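Local coordinates for catalase (Bacillus pumilus, PDB 4QOL), which breaks down hydrogen peroxide to water and oxygen as a heme catalase and also shows peroxidase-like reactivity toward phenolic substrates, at residues Ala309-Leu321 against Arg336-Leu348. Numbering follows the deposited sequence.
With HEM (protoporphyrin IX containing Fe), chain E.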
loop_
_atom_site.group_PDB
_atom_site.type_symbol
_atom_site.label_atom_id
_atom_site.label_comp_id
_atom_site.label_asym_id
_atom_site.label_seq_id
_atom_site.Cartn_x
_atom_site.Cartn_y
_atom_site.Cartn_z
ATOM N N ALA A 309 -7.995 -0.099 16.727
ATOM C CA ALA A 309 -8.896 0.625 15.909
ATOM C C ALA A 309 -8.944 2.099 16.322
ATOM O O ALA A 309 -9.205 2.971 15.490
ATOM C CB ALA A 309 -10.322 0.009 15.929
ATOM N N GLU A 310 -8.769 2.349 17.621
ATOM C CA GLU A 310 -8.933 3.686 18.212
ATOM C C GLU A 310 -7.604 4.318 18.563
ATOM O O GLU A 310 -7.309 5.384 18.077
ATOM C CB GLU A 310 -9.847 3.582 19.441
ATOM C CG GLU A 310 -11.262 3.154 19.058
ATOM C CD GLU A 310 -12.097 2.788 20.232
ATOM O OE1 GLU A 310 -12.394 3.707 20.994
ATOM O OE2 GLU A 310 -12.420 1.575 20.406
ATOM N N THR A 311 -6.759 3.652 19.321
ATOM C CA THR A 311 -5.481 4.269 19.704
ATOM C C THR A 311 -4.428 4.172 18.583
ATOM O O THR A 311 -3.829 5.190 18.207
ATOM C CB THR A 311 -4.966 3.718 21.033
ATOM O OG1 THR A 311 -5.969 3.909 22.039
ATOM C CG2 THR A 311 -3.692 4.351 21.458
ATOM N N GLU A 312 -4.252 2.975 18.025
ATOM C CA GLU A 312 -3.214 2.815 17.020
ATOM C C GLU A 312 -3.562 3.629 15.779
ATOM O O GLU A 312 -2.681 4.256 15.206
ATOM C CB GLU A 312 -2.929 1.360 16.724
ATOM C CG GLU A 312 -1.757 1.206 15.780
ATOM C CD GLU A 312 -0.407 1.603 16.394
ATOM O OE1 GLU A 312 0.502 1.904 15.619
ATOM O OE2 GLU A 312 -0.272 1.569 17.643
ATOM N N GLN A 313 -4.842 3.677 15.397
ATOM C CA GLN A 313 -5.230 4.365 14.160
ATOM C C GLN A 313 -5.570 5.895 14.376
ATOM O O GLN A 313 -5.880 6.524 13.425
ATOM C CB GLN A 313 -6.481 3.729 13.544
ATOM C CG GLN A 313 -6.228 2.404 12.831
ATOM C CD GLN A 313 -7.398 1.906 12.041
ATOM O OE1 GLN A 313 -7.240 1.504 10.870
ATOM N NE2 GLN A 313 -8.547 1.914 12.642
ATOM N N ALA A 314 -5.520 6.410 15.600
ATOM C CA ALA A 314 -5.679 7.804 15.849
ATOM C C ALA A 314 -4.693 8.652 15.109
ATOM O O ALA A 314 -3.470 8.402 15.088
ATOM C CB ALA A 314 -5.680 8.113 17.321
ATOM N N ALA A 315 -5.185 9.714 14.520
ATOM C CA ALA A 315 -4.421 10.625 13.720
ATOM C C ALA A 315 -4.689 12.045 14.279
ATOM O O ALA A 315 -5.814 12.534 14.205
ATOM C CB ALA A 315 -4.876 10.574 12.238
ATOM N N PHE A 316 -3.631 12.708 14.747
ATOM C CA PHE A 316 -3.675 14.088 15.181
ATOM C C PHE A 316 -2.835 14.913 14.245
ATOM O O PHE A 316 -1.765 14.456 13.809
ATOM C CB PHE A 316 -3.085 14.243 16.579
ATOM C CG PHE A 316 -3.711 13.378 17.640
ATOM C CD1 PHE A 316 -3.302 12.083 17.821
ATOM C CD2 PHE A 316 -4.673 13.862 18.480
ATOM C CE1 PHE A 316 -3.850 11.308 18.833
ATOM C CE2 PHE A 316 -5.253 13.089 19.471
ATOM C CZ PHE A 316 -4.805 11.795 19.651
ATOM N N THR A 317 -3.210 16.180 13.995
ATOM C CA THR A 317 -2.332 17.126 13.295
ATOM C C THR A 317 -2.394 18.543 13.842
ATOM O O THR A 317 -3.485 19.027 14.149
ATOM C CB THR A 317 -2.568 17.141 11.797
ATOM O OG1 THR A 317 -1.699 18.085 11.200
ATOM C CG2 THR A 317 -3.994 17.442 11.429
ATOM N N PRO A 318 -1.232 19.260 13.957
ATOM C CA PRO A 318 -1.273 20.671 14.441
ATOM C C PRO A 318 -2.037 21.563 13.462
ATOM O O PRO A 318 -2.462 22.591 13.878
ATOM C CB PRO A 318 0.222 21.064 14.586
ATOM C CG PRO A 318 0.912 19.754 14.772
ATOM C CD PRO A 318 0.160 18.758 13.912
ATOM N N SER A 319 -2.169 21.129 12.212
ATOM C CA SER A 319 -2.968 21.839 11.202
ATOM C C SER A 319 -4.425 21.570 11.284
ATOM O O SER A 319 -5.171 22.196 10.582
ATOM C CB SER A 319 -2.464 21.587 9.779
ATOM O OG SER A 319 -2.230 20.196 9.532
ATOM N N ALA A 320 -4.897 20.807 12.251
ATOM C CA ALA A 320 -6.342 20.677 12.474
ATOM C C ALA A 320 -6.738 21.835 13.405
ATOM O O ALA A 320 -6.931 21.670 14.614
ATOM C CB ALA A 320 -6.632 19.312 13.164
ATOM N N LEU A 321 -6.867 22.990 12.824
ATOM C CA LEU A 321 -7.185 24.240 13.551
ATOM C C LEU A 321 -8.641 24.579 13.341
ATOM O O LEU A 321 -9.235 24.124 12.350
ATOM C CB LEU A 321 -6.273 25.326 13.008
ATOM C CG LEU A 321 -4.780 25.149 13.283
ATOM C CD1 LEU A 321 -3.895 25.910 12.311
ATOM C CD2 LEU A 321 -4.430 25.506 14.706
ATOM N N ARG A 336 5.294 20.972 10.613
ATOM C CA ARG A 336 4.343 19.994 11.220
ATOM C C ARG A 336 3.036 20.045 10.557
ATOM O O ARG A 336 2.342 19.057 10.401
ATOM C CB ARG A 336 4.198 20.258 12.734
ATOM C CG ARG A 336 5.470 20.056 13.557
ATOM C CD ARG A 336 5.245 20.385 15.040
ATOM N NE ARG A 336 4.412 19.333 15.675
ATOM C CZ ARG A 336 3.698 19.483 16.771
ATOM N NH1 ARG A 336 3.666 20.633 17.349
ATOM N NH2 ARG A 336 3.010 18.477 17.284
ATOM N N LEU A 337 2.628 21.263 10.154
ATOM C CA LEU A 337 1.346 21.419 9.510
ATOM C C LEU A 337 1.219 20.467 8.296
ATOM O O LEU A 337 0.130 19.980 8.014
ATOM C CB LEU A 337 1.186 22.866 8.982
ATOM C CG LEU A 337 1.293 23.988 10.024
ATOM C CD1 LEU A 337 1.243 25.391 9.374
ATOM C CD2 LEU A 337 0.183 23.840 11.060
ATOM N N PHE A 338 2.305 20.292 7.589
ATOM C CA PHE A 338 2.410 19.350 6.439
ATOM C C PHE A 338 2.613 17.871 6.876
ATOM O O PHE A 338 1.937 16.990 6.365
ATOM C CB PHE A 338 3.530 19.772 5.484
ATOM C CG PHE A 338 3.876 18.702 4.484
ATOM C CD1 PHE A 338 2.957 18.399 3.494
ATOM C CD2 PHE A 338 5.001 17.927 4.609
ATOM C CE1 PHE A 338 3.191 17.353 2.634
ATOM C CE2 PHE A 338 5.278 16.914 3.682
ATOM C CZ PHE A 338 4.373 16.654 2.696
ATOM N N SER A 339 3.608 17.616 7.761
ATOM C CA SER A 339 4.131 16.287 7.994
ATOM C C SER A 339 3.091 15.356 8.591
ATOM O O SER A 339 3.065 14.173 8.233
ATOM C CB SER A 339 5.413 16.382 8.855
ATOM O OG SER A 339 5.769 15.104 9.395
ATOM N N TYR A 340 2.172 15.829 9.437
ATOM C CA TYR A 340 1.270 14.885 10.075
ATOM C C TYR A 340 0.262 14.270 9.129
ATOM O O TYR A 340 0.171 13.053 9.029
ATOM C CB TYR A 340 0.638 15.475 11.346
ATOM C CG TYR A 340 1.520 15.727 12.486
ATOM C CD1 TYR A 340 2.593 16.614 12.413
ATOM C CD2 TYR A 340 1.407 14.984 13.654
ATOM C CE1 TYR A 340 3.466 16.818 13.445
ATOM C CE2 TYR A 340 2.244 15.261 14.761
ATOM C CZ TYR A 340 3.241 16.207 14.647
ATOM O OH TYR A 340 4.100 16.464 15.724
ATOM N N PRO A 341 -0.509 15.083 8.356
ATOM C CA PRO A 341 -1.472 14.475 7.423
ATOM C C PRO A 341 -0.762 13.739 6.309
ATOM O O PRO A 341 -1.229 12.652 5.922
ATOM C CB PRO A 341 -2.305 15.690 6.876
ATOM C CG PRO A 341 -2.075 16.759 7.897
ATOM C CD PRO A 341 -0.677 16.556 8.412
ATOM N N ASP A 342 0.428 14.185 5.939
ATOM C CA ASP A 342 1.299 13.426 5.024
ATOM C C ASP A 342 1.594 12.029 5.478
ATOM O O ASP A 342 1.367 11.061 4.779
ATOM C CB ASP A 342 2.575 14.216 4.733
ATOM C CG ASP A 342 3.375 13.567 3.691
ATOM O OD1 ASP A 342 2.841 13.350 2.541
ATOM O OD2 ASP A 342 4.565 13.161 3.927
ATOM N N THR A 343 2.123 11.900 6.702
ATOM C CA THR A 343 2.518 10.581 7.193
ATOM C C THR A 343 1.244 9.724 7.382
ATOM O O THR A 343 1.289 8.505 7.204
ATOM C CB THR A 343 3.383 10.710 8.479
ATOM O OG1 THR A 343 4.058 9.465 8.703
ATOM C CG2 THR A 343 2.561 10.936 9.727
ATOM N N GLN A 344 0.156 10.366 7.807
ATOM C CA GLN A 344 -1.091 9.664 8.080
ATOM C C GLN A 344 -1.765 9.055 6.839
ATOM O O GLN A 344 -2.246 7.912 6.873
ATOM C CB GLN A 344 -2.072 10.548 8.831
ATOM C CG GLN A 344 -1.594 10.748 10.286
ATOM C CD GLN A 344 -1.935 12.053 10.898
ATOM O OE1 GLN A 344 -2.777 12.831 10.350
ATOM N NE2 GLN A 344 -1.365 12.317 12.043
ATOM N N ARG A 345 -1.641 9.746 5.724
ATOM C CA ARG A 345 -2.058 9.160 4.454
ATOM C C ARG A 345 -1.352 7.839 4.140
ATOM O O ARG A 345 -1.980 6.932 3.643
ATOM C CB ARG A 345 -2.023 10.210 3.309
ATOM C CG ARG A 345 -2.957 11.376 3.513
ATOM C CD ARG A 345 -2.605 12.594 2.654
ATOM N NE ARG A 345 -3.366 13.740 3.101
ATOM C CZ ARG A 345 -2.895 14.943 3.399
ATOM N NH1 ARG A 345 -1.630 15.271 3.169
ATOM N NH2 ARG A 345 -3.743 15.877 3.864
ATOM N N HIS A 346 -0.058 7.792 4.372
ATOM C CA HIS A 346 0.784 6.585 4.253
ATOM C C HIS A 346 0.455 5.547 5.327
ATOM O O HIS A 346 0.341 4.304 5.007
ATOM C CB HIS A 346 2.262 6.972 4.316
ATOM C CG HIS A 346 3.209 5.849 4.692
ATOM N ND1 HIS A 346 3.555 4.831 3.831
ATOM C CD2 HIS A 346 3.863 5.594 5.838
ATOM C CE1 HIS A 346 4.405 4.016 4.420
ATOM N NE2 HIS A 346 4.612 4.447 5.641
ATOM N N ARG A 347 0.438 5.963 6.601
ATOM C CA ARG A 347 0.362 5.018 7.686
ATOM C C ARG A 347 -1.038 4.343 7.698
ATOM O O ARG A 347 -1.181 3.165 8.033
ATOM C CB ARG A 347 0.598 5.719 9.004
ATOM C CG ARG A 347 0.520 4.865 10.242
ATOM C CD ARG A 347 1.098 5.559 11.479
ATOM N NE ARG A 347 0.344 6.735 11.975
ATOM C CZ ARG A 347 -0.759 6.663 12.739
ATOM N NH1 ARG A 347 -1.254 5.451 13.078
ATOM N NH2 ARG A 347 -1.315 7.783 13.210
ATOM N N LEU A 348 -2.055 5.133 7.376
ATOM C CA LEU A 348 -3.494 4.795 7.651
ATOM C C LEU A 348 -4.402 4.685 6.415
ATOM O O LEU A 348 -5.436 4.051 6.503
ATOM C CB LEU A 348 -4.139 5.795 8.599
ATOM C CG LEU A 348 -3.511 5.858 9.987
ATOM C CD1 LEU A 348 -4.036 7.123 10.657
ATOM C CD2 LEU A 348 -3.822 4.597 10.774
HETATM C CHA HEM E . 3.820 12.266 16.167
HETATM C CHB HEM E . 6.385 14.790 12.914
HETATM C CHC HEM E . 7.536 18.064 16.485
HETATM C CHD HEM E . 4.367 15.825 19.389
HETATM C C1A HEM E . 4.449 12.655 14.995
HETATM C C2A HEM E . 4.432 11.929 13.761
HETATM C C3A HEM E . 5.150 12.642 12.850
HETATM C C4A HEM E . 5.603 13.800 13.508
HETATM C CMA HEM E . 5.408 12.426 11.387
HETATM C CAA HEM E . 3.696 10.645 13.547
HETATM C CBA HEM E . 2.198 11.015 13.545
HETATM C CGA HEM E . 1.340 9.869 13.159
HETATM O O1A HEM E . 0.113 9.964 13.364
HETATM O O2A HEM E . 1.807 8.881 12.548
HETATM C C1B HEM E . 6.916 15.877 13.663
HETATM C C2B HEM E . 7.770 16.859 13.068
HETATM C C3B HEM E . 8.116 17.762 14.040
HETATM C C4B HEM E . 7.411 17.364 15.267
HETATM C CMB HEM E . 8.188 16.864 11.619
HETATM C CAB HEM E . 8.939 18.968 13.942
HETATM C CBB HEM E . 9.224 19.467 12.737
HETATM C C1C HEM E . 6.755 17.732 17.593
HETATM C C2C HEM E . 6.529 18.587 18.648
HETATM C C3C HEM E . 5.659 17.946 19.475
HETATM C C4C HEM E . 5.278 16.716 18.888
HETATM C CMC HEM E . 7.233 19.912 18.841
HETATM C CAC HEM E . 5.060 18.501 20.641
HETATM C CBC HEM E . 4.941 19.817 20.696
HETATM C C1D HEM E . 3.989 14.667 18.692
HETATM C C2D HEM E . 3.079 13.688 19.287
HETATM C C3D HEM E . 2.934 12.675 18.427
HETATM C C4D HEM E . 3.758 13.053 17.283
HETATM C CMD HEM E . 2.478 13.856 20.652
HETATM C CAD HEM E . 2.085 11.439 18.578
HETATM C CBD HEM E . 0.644 11.858 18.208
HETATM C CGD HEM E . -0.164 10.610 18.408
HETATM O O1D HEM E . -0.529 10.360 19.551
HETATM O O2D HEM E . -0.461 9.847 17.449
HETATM N NA HEM E . 5.161 13.846 14.824
HETATM N NB HEM E . 6.749 16.239 14.948
HETATM N NC HEM E . 5.938 16.629 17.701
HETATM N ND HEM E . 4.378 14.262 17.488
HETATM FE FE HEM E . 5.518 15.214 16.274
HETATM O O HOH W 1 -0.056 2.992 13.059
HETATM O O HOH W 2 -5.573 2.186 8.634
#
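Arg347 NH2 is shared between the backbone oxygen of Ala314, 2.9 Å away, and O1A of a heme propionate, while NH1 of the same guanidinium reaches Glu312 O at 2.8 Å. NE completes the grip on the propionate through O2A. One turn back on the helix, Gln344 repeats the pattern: its NE2 bonds Phe316 O at 2.8 Å, nearly straight at 164° but from above the carbonyl plane, and also heme O1A. The extended chain of 314-317 thus lies along helix 331-348, which in the catalase fold carries the proximal tyrosine; here Tyr340 OH binds the heme iron at 2.0 Å. The porphyrin covers one face of the Tyr340 ring toward its rim, and Pro318 CD sits over the centre of the opposite face, 3.6 Å from the centroid. Arg336 folds back through a bend at chi3 (72°), its guanidinium sandwiched between Pro318 CG and the porphyrin, with NE and NH2 both donating side-on to Tyr340 OH. A leucine here would remove both donors to that iron-bound oxygen and would probably leave Pro318 without the flat group it packs on. Where the chain turns at 317-320, Thr317 OG1 donates to Ser319 OG, which in turn donates, in the carbonyl plane, to a lone pair of Leu337 O, 2.8 Å away.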